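Local structure of thioesterase (Xanthomonas campestris pv. campestris, 2FUJ) at residues A[57-62]-A[115-120]; A[70-75]-A[106-111]; A[79-84]-A[97-102]; A[91-96]-A[110-115]. The protein probably hydrolyses fatty acyl-CoA thioesters, as a putative thioesterase that adopts a tetrameric hotdog fold. All coordinates share one frame; numbering follows the deposited sequence.

Interaction 1 of 4, residues A[57-62]-A[115-120]; sequences IAPVVA and VVWIDT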
loop_
_atom_site.group_PDB
_atom_site.type_symbol
_atom_site.label_atom_id
_atom_site.label_comp_id
_atom_site.label_asym_id
_atom_site.label_seq_id
_atom_site.Cartn_x
_atom_site.Cartn_y
_atom_site.Cartn_z
ATOM N N ILE A 57 -1.827 20.361 -20.649
ATOM C CA ILE A 57 -3.237 20.001 -20.582
ATOM C C ILE A 57 -3.270 18.507 -20.224
ATOM O O ILE A 57 -3.131 17.649 -21.096
ATOM C CB ILE A 57 -3.938 20.282 -21.947
ATOM C CG1 ILE A 57 -5.099 19.306 -22.174
ATOM C CG2 ILE A 57 -2.923 20.216 -23.078
ATOM C CD1 ILE A 57 -4.923 18.124 -23.169
ATOM N N ALA A 58 -3.427 18.210 -18.931
ATOM C CA ALA A 58 -3.443 16.828 -18.435
ATOM C C ALA A 58 -4.658 16.471 -17.566
ATOM O O ALA A 58 -5.339 17.353 -17.036
ATOM C CB ALA A 58 -2.154 16.553 -17.663
ATOM N N PRO A 59 -4.933 15.163 -17.404
ATOM C CA PRO A 59 -6.055 14.642 -16.615
ATOM C C PRO A 59 -5.788 14.464 -15.126
ATOM O O PRO A 59 -4.708 14.039 -14.719
ATOM C CB PRO A 59 -6.339 13.311 -17.287
ATOM C CG PRO A 59 -4.972 12.819 -17.575
ATOM C CD PRO A 59 -4.266 14.057 -18.123
ATOM N N VAL A 60 -6.788 14.792 -14.318
ATOM C CA VAL A 60 -6.700 14.640 -12.874
ATOM C C VAL A 60 -8.047 14.107 -12.406
ATOM O O VAL A 60 -9.095 14.511 -12.912
ATOM C CB VAL A 60 -6.394 15.987 -12.166
ATOM C CG1 VAL A 60 -5.055 16.536 -12.649
ATOM C CG2 VAL A 60 -7.499 16.986 -12.435
ATOM N N VAL A 61 -8.025 13.189 -11.452
ATOM C CA VAL A 61 -9.259 12.615 -10.937
ATOM C C VAL A 61 -9.948 13.561 -9.968
ATOM O O VAL A 61 -9.378 13.950 -8.950
ATOM C CB VAL A 61 -8.993 11.281 -10.226
ATOM C CG1 VAL A 61 -10.244 10.817 -9.507
ATOM C CG2 VAL A 61 -8.554 10.243 -11.236
ATOM N N ALA A 62 -11.185 13.924 -10.292
ATOM C CA ALA A 62 -11.960 14.834 -9.467
ATOM C C ALA A 62 -12.792 14.085 -8.440
ATOM O O ALA A 62 -13.103 14.618 -7.376
ATOM C CB ALA A 62 -12.861 15.681 -10.347
ATOM N N VAL A 115 -13.050 12.306 -14.352
ATOM C CA VAL A 115 -11.761 12.851 -14.736
ATOM C C VAL A 115 -11.929 14.212 -15.396
ATOM O O VAL A 115 -12.851 14.416 -16.181
ATOM C CB VAL A 115 -11.045 11.919 -15.731
ATOM C CG1 VAL A 115 -9.775 12.576 -16.236
ATOM C CG2 VAL A 115 -10.743 10.590 -15.059
ATOM N N VAL A 116 -11.032 15.136 -15.072
ATOM C CA VAL A 116 -11.077 16.477 -15.638
ATOM C C VAL A 116 -9.679 16.860 -16.102
ATOM O O VAL A 116 -8.686 16.403 -15.534
ATOM C CB VAL A 116 -11.570 17.522 -14.591
ATOM C CG1 VAL A 116 -12.944 17.141 -14.067
ATOM C CG2 VAL A 116 -10.579 17.613 -13.441
ATOM N N TRP A 117 -9.593 17.664 -17.155
ATOM C CA TRP A 117 -8.296 18.110 -17.642
ATOM C C TRP A 117 -8.172 19.554 -17.202
ATOM O O TRP A 117 -8.795 20.454 -17.776
ATOM C CB TRP A 117 -8.202 17.973 -19.165
ATOM C CG TRP A 117 -8.242 16.545 -19.616
ATOM C CD1 TRP A 117 -9.303 15.692 -19.535
ATOM C CD2 TRP A 117 -7.156 15.781 -20.154
ATOM N NE1 TRP A 117 -8.947 14.444 -19.982
ATOM C CE2 TRP A 117 -7.635 14.468 -20.369
ATOM C CE3 TRP A 117 -5.822 16.077 -20.477
ATOM C CZ2 TRP A 117 -6.829 13.447 -20.893
ATOM C CZ3 TRP A 117 -5.014 15.054 -21.003
ATOM C CH2 TRP A 117 -5.527 13.757 -21.203
ATOM N N ILE A 118 -7.381 19.743 -16.150
ATOM C CA ILE A 118 -7.155 21.039 -15.525
ATOM C C ILE A 118 -5.759 21.112 -14.902
ATOM O O ILE A 118 -4.753 21.307 -15.600
ATOM C CB ILE A 118 -8.182 21.281 -14.387
ATOM C CG1 ILE A 118 -9.606 21.248 -14.945
ATOM C CG2 ILE A 118 -7.919 22.619 -13.703
ATOM C CD1 ILE A 118 -10.707 21.098 -13.897
ATOM N N ASP A 119 -5.731 20.936 -13.579
ATOM C CA ASP A 119 -4.525 20.996 -12.762
ATOM C C ASP A 119 -4.086 22.468 -12.713
ATOM O O ASP A 119 -2.902 22.793 -12.629
ATOM C CB ASP A 119 -3.430 20.098 -13.355
ATOM C CG ASP A 119 -2.331 19.783 -12.360
ATOM O OD1 ASP A 119 -1.691 20.740 -11.883
ATOM O OD2 ASP A 119 -2.108 18.586 -12.053
ATOM N N THR A 120 -5.088 23.347 -12.748
ATOM C CA THR A 120 -4.909 24.793 -12.728
ATOM C C THR A 120 -6.289 25.418 -12.876
ATOM O O THR A 120 -6.831 26.027 -11.941
ATOM C CB THR A 120 -4.028 25.271 -13.920
ATOM O OG1 THR A 120 -2.651 25.287 -13.527
ATOM C CG2 THR A 120 -4.445 26.657 -14.392
#

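Interaction 2 of 4, residues A[70-75]-A[106-111]; sequences RPLVWP and VLYSDG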
loop_
_atom_site.group_PDB
_atom_site.type_symbol
_atom_site.label_atom_id
_atom_site.label_comp_id
_atom_site.label_asym_id
_atom_site.label_seq_id
_atom_site.Cartn_x
_atom_site.Cartn_y
_atom_site.Cartn_z
ATOM N N ARG A 70 -19.761 -7.384 -3.813
ATOM C CA ARG A 70 -19.484 -8.652 -3.159
ATOM C C ARG A 70 -17.991 -8.702 -2.908
ATOM O O ARG A 70 -17.212 -8.105 -3.652
ATOM C CB ARG A 70 -19.927 -9.832 -4.025
ATOM C CG ARG A 70 -19.284 -9.905 -5.398
ATOM C CD ARG A 70 -20.045 -10.896 -6.273
ATOM N NE ARG A 70 -20.125 -12.218 -5.654
ATOM C CZ ARG A 70 -20.751 -13.263 -6.193
ATOM N NH1 ARG A 70 -21.359 -13.148 -7.366
ATOM N NH2 ARG A 70 -20.767 -14.422 -5.561
ATOM N N PRO A 71 -17.577 -9.408 -1.848
ATOM C CA PRO A 71 -16.165 -9.525 -1.490
ATOM C C PRO A 71 -15.296 -10.251 -2.497
ATOM O O PRO A 71 -15.711 -11.234 -3.112
ATOM C CB PRO A 71 -16.211 -10.239 -0.143
ATOM C CG PRO A 71 -17.402 -11.121 -0.276
ATOM C CD PRO A 71 -18.415 -10.209 -0.939
ATOM N N LEU A 72 -14.085 -9.732 -2.653
ATOM C CA LEU A 72 -13.093 -10.289 -3.558
ATOM C C LEU A 72 -11.993 -10.900 -2.703
ATOM O O LEU A 72 -11.529 -10.283 -1.742
ATOM C CB LEU A 72 -12.508 -9.177 -4.434
ATOM C CG LEU A 72 -11.215 -9.467 -5.205
ATOM C CD1 LEU A 72 -11.447 -10.524 -6.277
ATOM C CD2 LEU A 72 -10.722 -8.183 -5.834
ATOM N N VAL A 73 -11.588 -12.117 -3.032
ATOM C CA VAL A 73 -10.534 -12.768 -2.277
ATOM C C VAL A 73 -9.449 -13.323 -3.193
ATOM O O VAL A 73 -9.720 -13.763 -4.308
ATOM C CB VAL A 73 -11.093 -13.920 -1.404
ATOM C CG1 VAL A 73 -12.149 -13.383 -0.468
ATOM C CG2 VAL A 73 -11.677 -15.015 -2.285
ATOM N N TRP A 74 -8.215 -13.265 -2.717
ATOM C CA TRP A 74 -7.082 -13.791 -3.455
ATOM C C TRP A 74 -7.331 -15.302 -3.452
ATOM O O TRP A 74 -7.905 -15.829 -2.499
ATOM C CB TRP A 74 -5.802 -13.434 -2.697
ATOM C CG TRP A 74 -4.532 -13.910 -3.312
ATOM C CD1 TRP A 74 -3.710 -13.212 -4.143
ATOM C CD2 TRP A 74 -3.902 -15.174 -3.084
ATOM N NE1 TRP A 74 -2.595 -13.961 -4.442
ATOM C CE2 TRP A 74 -2.690 -15.171 -3.807
ATOM C CE3 TRP A 74 -4.241 -16.308 -2.336
ATOM C CZ2 TRP A 74 -1.816 -16.261 -3.805
ATOM C CZ3 TRP A 74 -3.372 -17.391 -2.333
ATOM C CH2 TRP A 74 -2.175 -17.358 -3.063
ATOM N N PRO A 75 -6.887 -16.024 -4.497
ATOM C CA PRO A 75 -6.165 -15.589 -5.697
ATOM C C PRO A 75 -7.024 -15.318 -6.938
ATOM O O PRO A 75 -6.568 -15.526 -8.058
ATOM C CB PRO A 75 -5.212 -16.746 -5.936
ATOM C CG PRO A 75 -6.102 -17.915 -5.638
ATOM C CD PRO A 75 -6.872 -17.496 -4.396
ATOM N N VAL A 106 -19.733 -12.615 -12.312
ATOM C CA VAL A 106 -19.506 -12.239 -10.917
ATOM C C VAL A 106 -19.053 -10.782 -10.888
ATOM O O VAL A 106 -17.980 -10.444 -11.380
ATOM C CB VAL A 106 -18.425 -13.122 -10.257
ATOM C CG1 VAL A 106 -18.026 -12.533 -8.927
ATOM C CG2 VAL A 106 -18.945 -14.540 -10.075
ATOM N N LEU A 107 -19.895 -9.922 -10.321
ATOM C CA LEU A 107 -19.613 -8.497 -10.244
ATOM C C LEU A 107 -19.155 -8.087 -8.850
ATOM O O LEU A 107 -19.919 -8.152 -7.894
ATOM C CB LEU A 107 -20.870 -7.705 -10.630
ATOM C CG LEU A 107 -20.847 -6.178 -10.522
ATOM C CD1 LEU A 107 -19.875 -5.594 -11.532
ATOM C CD2 LEU A 107 -22.251 -5.633 -10.768
ATOM N N TYR A 108 -17.904 -7.651 -8.745
ATOM C CA TYR A 108 -17.363 -7.235 -7.464
ATOM C C TYR A 108 -17.659 -5.777 -7.182
ATOM O O TYR A 108 -17.816 -5.385 -6.033
ATOM C CB TYR A 108 -15.851 -7.444 -7.428
ATOM C CG TYR A 108 -15.437 -8.894 -7.458
ATOM C CD1 TYR A 108 -14.717 -9.409 -8.533
ATOM C CD2 TYR A 108 -15.741 -9.743 -6.402
ATOM C CE1 TYR A 108 -14.305 -10.734 -8.552
ATOM C CE2 TYR A 108 -15.337 -11.072 -6.411
ATOM C CZ TYR A 108 -14.617 -11.558 -7.488
ATOM O OH TYR A 108 -14.193 -12.867 -7.499
ATOM N N SER A 109 -17.738 -4.973 -8.234
ATOM C CA SER A 109 -17.980 -3.550 -8.050
ATOM C C SER A 109 -18.294 -2.786 -9.322
ATOM O O SER A 109 -17.872 -3.159 -10.419
ATOM C CB SER A 109 -16.756 -2.914 -7.375
ATOM O OG SER A 109 -16.627 -1.526 -7.665
ATOM N N ASP A 110 -19.069 -1.720 -9.158
ATOM C CA ASP A 110 -19.392 -0.827 -10.259
ATOM C C ASP A 110 -19.346 0.585 -9.697
ATOM O O ASP A 110 -19.027 0.776 -8.526
ATOM C CB ASP A 110 -20.763 -1.123 -10.901
ATOM C CG ASP A 110 -21.905 -1.189 -9.900
ATOM O OD1 ASP A 110 -21.865 -0.512 -8.850
ATOM O OD2 ASP A 110 -22.879 -1.920 -10.191
ATOM N N GLY A 111 -19.652 1.565 -10.533
ATOM C CA GLY A 111 -19.600 2.951 -10.114
ATOM C C GLY A 111 -18.853 3.709 -11.195
ATOM O O GLY A 111 -18.860 3.298 -12.353
HETATM O O HOH W 1 -16.737 -5.644 -2.979
HETATM O O HOH W 2 -22.482 -10.764 -9.114
HETATM O O HOH W 3 -13.128 -13.552 -4.972
#

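Interaction 3 of 4, residues A[79-84]-A[97-102]; sequences LVELFV and RILDQK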
loop_
_atom_site.group_PDB
_atom_site.type_symbol
_atom_site.label_atom_id
_atom_site.label_comp_id
_atom_site.label_asym_id
_atom_site.label_seq_id
_atom_site.Cartn_x
_atom_site.Cartn_y
_atom_site.Cartn_z
ATOM N N LEU A 79 -11.155 -8.548 -13.945
ATOM C CA LEU A 79 -11.221 -7.936 -15.255
ATOM C C LEU A 79 -11.870 -6.583 -15.041
ATOM O O LEU A 79 -13.019 -6.502 -14.595
ATOM C CB LEU A 79 -12.082 -8.770 -16.201
ATOM C CG LEU A 79 -12.241 -8.134 -17.575
ATOM C CD1 LEU A 79 -10.889 -8.095 -18.274
ATOM C CD2 LEU A 79 -13.235 -8.927 -18.381
ATOM N N VAL A 80 -11.141 -5.514 -15.338
ATOM C CA VAL A 80 -11.699 -4.186 -15.145
ATOM C C VAL A 80 -12.185 -3.604 -16.450
ATOM O O VAL A 80 -11.411 -3.309 -17.352
ATOM C CB VAL A 80 -10.683 -3.234 -14.505
ATOM C CG1 VAL A 80 -11.347 -1.899 -14.196
ATOM C CG2 VAL A 80 -10.150 -3.846 -13.241
ATOM N N GLU A 81 -13.496 -3.451 -16.519
ATOM C CA GLU A 81 -14.177 -2.925 -17.679
ATOM C C GLU A 81 -14.442 -1.441 -17.480
ATOM O O GLU A 81 -15.072 -1.043 -16.506
ATOM C CB GLU A 81 -15.484 -3.691 -17.850
ATOM C CG GLU A 81 -16.343 -3.270 -19.005
ATOM C CD GLU A 81 -17.543 -4.183 -19.147
ATOM O OE1 GLU A 81 -17.371 -5.330 -19.618
ATOM O OE2 GLU A 81 -18.652 -3.762 -18.765
ATOM N N LEU A 82 -13.949 -0.631 -18.410
ATOM C CA LEU A 82 -14.133 0.812 -18.351
ATOM C C LEU A 82 -14.955 1.284 -19.549
ATOM O O LEU A 82 -14.754 0.825 -20.667
ATOM C CB LEU A 82 -12.778 1.516 -18.373
ATOM C CG LEU A 82 -11.803 1.175 -17.251
ATOM C CD1 LEU A 82 -10.523 1.972 -17.438
ATOM C CD2 LEU A 82 -12.438 1.493 -15.902
ATOM N N PHE A 83 -15.886 2.199 -19.312
ATOM C CA PHE A 83 -16.701 2.729 -20.403
ATOM C C PHE A 83 -17.053 4.190 -20.141
ATOM O O PHE A 83 -16.897 4.682 -19.024
ATOM C CB PHE A 83 -17.982 1.906 -20.582
ATOM C CG PHE A 83 -18.777 1.734 -19.322
ATOM C CD1 PHE A 83 -18.368 0.844 -18.338
ATOM C CD2 PHE A 83 -19.926 2.482 -19.106
ATOM C CE1 PHE A 83 -19.097 0.703 -17.151
ATOM C CE2 PHE A 83 -20.657 2.345 -17.926
ATOM C CZ PHE A 83 -20.236 1.453 -16.947
ATOM N N VAL A 84 -17.516 4.883 -21.174
ATOM C CA VAL A 84 -17.881 6.289 -21.033
ATOM C C VAL A 84 -19.317 6.415 -20.536
ATOM O O VAL A 84 -20.265 6.054 -21.237
ATOM C CB VAL A 84 -17.744 7.045 -22.374
ATOM C CG1 VAL A 84 -18.144 8.512 -22.195
ATOM C CG2 VAL A 84 -16.318 6.947 -22.877
ATOM N N ARG A 97 -16.851 -1.660 -14.170
ATOM C CA ARG A 97 -17.406 -2.900 -13.669
ATOM C C ARG A 97 -16.182 -3.766 -13.419
ATOM O O ARG A 97 -15.424 -4.037 -14.342
ATOM C CB ARG A 97 -18.302 -3.583 -14.704
ATOM C CG ARG A 97 -19.566 -2.825 -15.048
ATOM C CD ARG A 97 -20.614 -3.782 -15.624
ATOM N NE ARG A 97 -20.034 -4.611 -16.674
ATOM C CZ ARG A 97 -20.467 -5.823 -17.017
ATOM N NH1 ARG A 97 -21.501 -6.376 -16.399
ATOM N NH2 ARG A 97 -19.850 -6.488 -17.981
ATOM N N ILE A 98 -15.969 -4.156 -12.170
ATOM C CA ILE A 98 -14.841 -5.013 -11.838
ATOM C C ILE A 98 -15.418 -6.423 -11.734
ATOM O O ILE A 98 -16.203 -6.726 -10.841
ATOM C CB ILE A 98 -14.182 -4.573 -10.518
ATOM C CG1 ILE A 98 -13.572 -3.176 -10.704
ATOM C CG2 ILE A 98 -13.112 -5.579 -10.103
ATOM C CD1 ILE A 98 -13.184 -2.467 -9.408
ATOM N N LEU A 99 -15.038 -7.275 -12.683
ATOM C CA LEU A 99 -15.554 -8.640 -12.735
ATOM C C LEU A 99 -14.502 -9.692 -12.443
ATOM O O LEU A 99 -13.309 -9.423 -12.472
ATOM C CB LEU A 99 -16.133 -8.914 -14.128
ATOM C CG LEU A 99 -16.958 -7.777 -14.734
ATOM C CD1 LEU A 99 -17.003 -7.925 -16.246
ATOM C CD2 LEU A 99 -18.347 -7.764 -14.120
ATOM N N ASP A 100 -14.963 -10.908 -12.181
ATOM C CA ASP A 100 -14.057 -12.012 -11.910
ATOM C C ASP A 100 -13.586 -12.565 -13.257
ATOM O O ASP A 100 -14.398 -12.807 -14.141
ATOM C CB ASP A 100 -14.794 -13.105 -11.149
ATOM C CG ASP A 100 -13.877 -14.201 -10.687
ATOM O OD1 ASP A 100 -13.396 -14.125 -9.539
ATOM O OD2 ASP A 100 -13.631 -15.132 -11.484
ATOM N N GLN A 101 -12.283 -12.772 -13.410
ATOM C CA GLN A 101 -11.753 -13.286 -14.669
ATOM C C GLN A 101 -12.313 -14.643 -15.083
ATOM O O GLN A 101 -12.549 -14.891 -16.269
ATOM C CB GLN A 101 -10.222 -13.374 -14.618
ATOM C CG GLN A 101 -9.514 -12.083 -14.950
ATOM C CD GLN A 101 -8.005 -12.236 -14.993
ATOM O OE1 GLN A 101 -7.269 -11.253 -14.924
ATOM N NE2 GLN A 101 -7.537 -13.473 -15.118
ATOM N N LYS A 102 -12.534 -15.520 -14.113
ATOM C CA LYS A 102 -13.037 -16.855 -14.412
ATOM C C LYS A 102 -14.542 -16.921 -14.637
ATOM O O LYS A 102 -15.042 -17.845 -15.271
ATOM C CB LYS A 102 -12.607 -17.826 -13.310
ATOM C CG LYS A 102 -11.086 -17.940 -13.184
ATOM C CD LYS A 102 -10.675 -19.031 -12.220
ATOM C CE LYS A 102 -11.163 -18.746 -10.803
ATOM N NZ LYS A 102 -10.596 -17.496 -10.221
#

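Interaction 4 of 4, residues A[91-96]-A[110-115]; sequences SVTIGH and DGNVVV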
loop_
_atom_site.group_PDB
_atom_site.type_symbol
_atom_site.label_atom_id
_atom_site.label_comp_id
_atom_site.label_asym_id
_atom_site.label_seq_id
_atom_site.Cartn_x
_atom_site.Cartn_y
_atom_site.Cartn_z
ATOM N N SER A 91 -14.767 17.443 -18.711
ATOM C CA SER A 91 -14.626 16.216 -17.925
ATOM C C SER A 91 -15.156 14.978 -18.628
ATOM O O SER A 91 -15.885 15.064 -19.612
ATOM C CB SER A 91 -15.362 16.347 -16.591
ATOM O OG SER A 91 -16.773 16.319 -16.782
ATOM N N VAL A 92 -14.764 13.820 -18.113
ATOM C CA VAL A 92 -15.234 12.547 -18.636
ATOM C C VAL A 92 -15.502 11.668 -17.425
ATOM O O VAL A 92 -14.648 11.524 -16.543
ATOM C CB VAL A 92 -14.199 11.851 -19.556
ATOM C CG1 VAL A 92 -14.709 10.458 -19.953
ATOM C CG2 VAL A 92 -13.973 12.683 -20.801
ATOM N N THR A 93 -16.704 11.115 -17.362
ATOM C CA THR A 93 -17.061 10.246 -16.257
ATOM C C THR A 93 -16.956 8.822 -16.759
ATOM O O THR A 93 -17.771 8.361 -17.557
ATOM C CB THR A 93 -18.476 10.525 -15.754
ATOM O OG1 THR A 93 -18.585 11.910 -15.414
ATOM C CG2 THR A 93 -18.772 9.687 -14.518
ATOM N N ILE A 94 -15.917 8.142 -16.292
ATOM C CA ILE A 94 -15.652 6.776 -16.685
ATOM C C ILE A 94 -16.325 5.781 -15.750
ATOM O O ILE A 94 -15.963 5.668 -14.581
ATOM C CB ILE A 94 -14.132 6.520 -16.709
ATOM C CG1 ILE A 94 -13.475 7.460 -17.719
ATOM C CG2 ILE A 94 -13.845 5.060 -17.054
ATOM C CD1 ILE A 94 -13.247 8.881 -17.219
ATOM N N GLY A 95 -17.310 5.064 -16.286
ATOM C CA GLY A 95 -18.010 4.062 -15.508
ATOM C C GLY A 95 -17.174 2.796 -15.510
ATOM O O GLY A 95 -16.347 2.602 -16.404
ATOM N N HIS A 96 -17.380 1.931 -14.523
ATOM C CA HIS A 96 -16.601 0.704 -14.454
ATOM C C HIS A 96 -17.379 -0.473 -13.904
ATOM O O HIS A 96 -18.404 -0.318 -13.257
ATOM C CB HIS A 96 -15.369 0.902 -13.558
ATOM C CG HIS A 96 -15.694 1.030 -12.098
ATOM N ND1 HIS A 96 -15.881 2.247 -11.477
ATOM C CD2 HIS A 96 -15.881 0.092 -11.140
ATOM C CE1 HIS A 96 -16.170 2.052 -10.203
ATOM N NE2 HIS A 96 -16.177 0.754 -9.973
ATOM N N ASP A 110 -19.069 -1.720 -9.158
ATOM C CA ASP A 110 -19.392 -0.827 -10.259
ATOM C C ASP A 110 -19.346 0.585 -9.697
ATOM O O ASP A 110 -19.027 0.776 -8.526
ATOM C CB ASP A 110 -20.763 -1.123 -10.901
ATOM C CG ASP A 110 -21.905 -1.189 -9.900
ATOM O OD1 ASP A 110 -21.865 -0.512 -8.850
ATOM O OD2 ASP A 110 -22.879 -1.920 -10.191
ATOM N N GLY A 111 -19.652 1.565 -10.533
ATOM C CA GLY A 111 -19.600 2.951 -10.114
ATOM C C GLY A 111 -18.853 3.709 -11.195
ATOM O O GLY A 111 -18.860 3.298 -12.353
ATOM N N ASN A 112 -18.202 4.809 -10.836
ATOM C CA ASN A 112 -17.463 5.576 -11.825
ATOM C C ASN A 112 -16.370 6.439 -11.214
ATOM O O ASN A 112 -16.245 6.536 -9.992
ATOM C CB ASN A 112 -18.410 6.487 -12.607
ATOM C CG ASN A 112 -19.122 7.477 -11.713
ATOM O OD1 ASN A 112 -20.302 7.313 -11.410
ATOM N ND2 ASN A 112 -18.405 8.501 -11.270
ATOM N N VAL A 113 -15.585 7.046 -12.094
ATOM C CA VAL A 113 -14.515 7.956 -11.720
ATOM C C VAL A 113 -14.650 9.168 -12.639
ATOM O O VAL A 113 -14.759 9.026 -13.862
ATOM C CB VAL A 113 -13.125 7.328 -11.933
ATOM C CG1 VAL A 113 -12.046 8.349 -11.603
ATOM C CG2 VAL A 113 -12.970 6.094 -11.067
ATOM N N VAL A 114 -14.656 10.360 -12.056
ATOM C CA VAL A 114 -14.782 11.573 -12.846
ATOM C C VAL A 114 -13.405 12.161 -13.082
ATOM O O VAL A 114 -12.682 12.457 -12.137
ATOM C CB VAL A 114 -15.661 12.619 -12.135
ATOM C CG1 VAL A 114 -15.663 13.910 -12.924
ATOM C CG2 VAL A 114 -17.078 12.088 -11.986
ATOM N N VAL A 115 -13.050 12.306 -14.352
ATOM C CA VAL A 115 -11.761 12.851 -14.736
ATOM C C VAL A 115 -11.929 14.212 -15.396
ATOM O O VAL A 115 -12.851 14.416 -16.181
ATOM C CB VAL A 115 -11.045 11.919 -15.731
ATOM C CG1 VAL A 115 -9.775 12.576 -16.236
ATOM C CG2 VAL A 115 -10.743 10.590 -15.059
HETATM O O HOH W 4 -20.811 1.065 -13.456
#

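Interaction 1 of 4, residues A[57-62]-A[115-120]
Residues 59-61 and 115-117 run antiparallel, with Val60 and Val116 as a hydrogen-bonded pair flanked by the non-hydrogen-bonded pairs Pro59-Trp117 and Val61-Val115. Val60 N reaches Val116 O at 2.8 Å, and Val116 N returns a nearly straight bond to Val60 O at 3.0 Å. Pro59, which has no N-H to give, suits a pairing that asks none of it; its CA sits 3.3 Å from Val116 O instead. The pyrrolidine ring lies alongside the Trp117 indole, with Pro59 CB 3.5 Å above the ring plane, over its centre. Trp117 CG turns away from its own carbonyl carbon (chi1 -66°), which brings the six-membered ring beneath the proline and lets Ile57 CD1 touch Trp117 CE3 at 3.5 Å. Pro59 CB also meets Val115 CG1 at 3.7 Å. On the other face the two beta-branched residues press together tightly, Val60 CG2 against Val116 CG2 at 3.3 Å, while Val60 CG1 rests on the carboxylate end of Asp119. At Trp117 the chain turns a corner. Strand 58-68 is the outermost on this side within the chain. Strand 107-116 is flanked beyond by strand 91-100, whose Ile94 and Ser91 touch Val115 and Val116, and Val61 packs on Asn30 of the second subunit.

Interaction 2 of 4, residues A[70-75]-A[106-111]
In a classic beta bulge of the hotdog sheet, where Tyr108 and Ser109 both face Ile98, the Tyr108 ring packs on Arg70 and Leu72 of the loop that follows strand 58-68. Leu72 CD1 lies over one face of the phenol, 3.8 Å from the Tyr108 centroid in a CH-pi contact, and Val106 CG1, two residues earlier in the chain, covers the opposite face. The edge of the ring runs past two loop carbonyls, with Pro71 O 3.3 Å from Tyr108 CE2. A long flat residue suits this place: its apolar ring packs against Leu72 while its hydroxyl reaches Asp100 OD1 in a hydrogen bond. Arg70 CG sits between the backbone N and the carbonyl carbon (chi1 59°), passing 3.1 Å from Leu107 O, and a bend at chi3 lays the guanidinium face over Val106 CG1. Waters supply the polar links between loop and strand: one donates to both Arg70 O and Tyr108 O, and another accepts from Arg70 NH1 and Leu107 N. A third accepts from Val73 N at 2.9 Å and donates to Tyr108 OH at 2.8 Å.

Interaction 3 of 4, residues A[79-84]-A[97-102]
The guanidinium of Arg97 lies with Leu99 CD2 over one face, 4.0 Å above its centre, and the carboxylate of Glu81 at its edge, the two planes 30° apart. Arginine grips glutamate side-on in a salt bridge: Arg97 NE meets Glu81 OE2 at 2.6 Å, and Arg97 NH2 reaches Glu81 OE1 at 3.2 Å along an almost straight N-H. The two bonds differ in approach. OE1 is met on its syn side, whereas NE comes to OE2 from above the carboxylate plane. Both side chains point the same way from a hydrogen-bonded pair of the sheet. Glu81 stretches out fully, with CG opposite its backbone N (chi1 179°), while Arg97 bends at chi3 to bring NE back against it. The long flexible chains suit neighbouring strands, since their charges can meet on the face they share with Leu79 and Leu99. Two bonds fix the rotation of the carboxylate, and Arg12 adds a long, weak ion pair to OE1. The Phe83 ring stands at 71° to the guanidinium and touches Arg97 CG through CE1 at 4.1 Å.

The backbones pair closely. Leu79 N gives to Leu99 O at 2.8 Å and Leu99 N returns the bond to Leu79 O; Glu81 and Arg97 bond both ways as well. On the other face Val80 CG2 meets Ile98 CG1 at 4.3 Å, and both residues lie against Leu37 of helix 30-47. The hairpin of strands 78-87 and 91-100, with Val80 and Ile98 turned to this helix, is part of the antiparallel sheet that wraps the helix in a hotdog fold.

Interaction 4 of 4, residues A[91-96]-A[110-115]
Val92 and Val115 exchange two backbone hydrogen bonds, each 2.8 Å between N and O, and Ile94 and Val113, two residues further on, also bond both ways. His96 N adds a bond to Gly111 O at 3.0 Å. Near this end a water lies between His96 O and Gly111 N, accepting from the latter. The imidazole of His96 folds back over the partner strand, its CG placed between the backbone N and the carbonyl carbon (chi1 71°), so that Gly111 N lies 3.5 Å above one ring face. Glycine suits that spot twice over: its backbone angles (phi 133°, psi -153°) would press a CB on the preceding carbonyl O, and the ring already lies close. The NE2 of His96 is hydrogen-bonded to Ser109 OG, which probably helps to orient the ring.

These strands, 91-100 and 107-116, form a hairpin in the middle of the antiparallel hotdog sheet, and the face bearing His96, Ile94 and Val113 turns to helix 30-47: His96 touches Leu37 and Val113 touches Arg41. Beta-branched residues dominate here, as befits extended backbone. Ile94 CD1 reaches along the face to Val115 CG2 at 3.7 Å. On the opposite face Thr93 CG2 packs on the amide of Asn112, 3.5 Å from ND2, while Thr93 OG1 lies 3.7 Å from Val114 CG2. Gly95 lets the strands come close at its pair with Asn112, whose CB sits 3.8 Å from Gly95 CA. Next to Gly111, at the His96 end, Asp110 turns its carboxylate away from strand 91-100, and OD1 bonds to Asn67 ND2.

Interactions 1, 3 and 4 pair strands of one antiparallel sheet, while interaction 2 lays a loop against it; strands 78-87, 91-100, 107-116 and 58-68 stand in that order. Interactions 1, 2 and 4 divide strand 107-116, interaction 2 at its start, 4 in the middle and 1 at its end; the centres of 1 and 2 are about 28 Å apart. Interaction 3 lies, centre to centre, about 10 Å from interaction 2 and 13 Å from interaction 4. Along the chain interactions 2, 3 and 4 fall inside the loop closed by interaction 1; interaction 3 is nested in interaction 2 and crosses interaction 4. Strand 58-68 forms one border of the sheet, with strand 9-15 at the other.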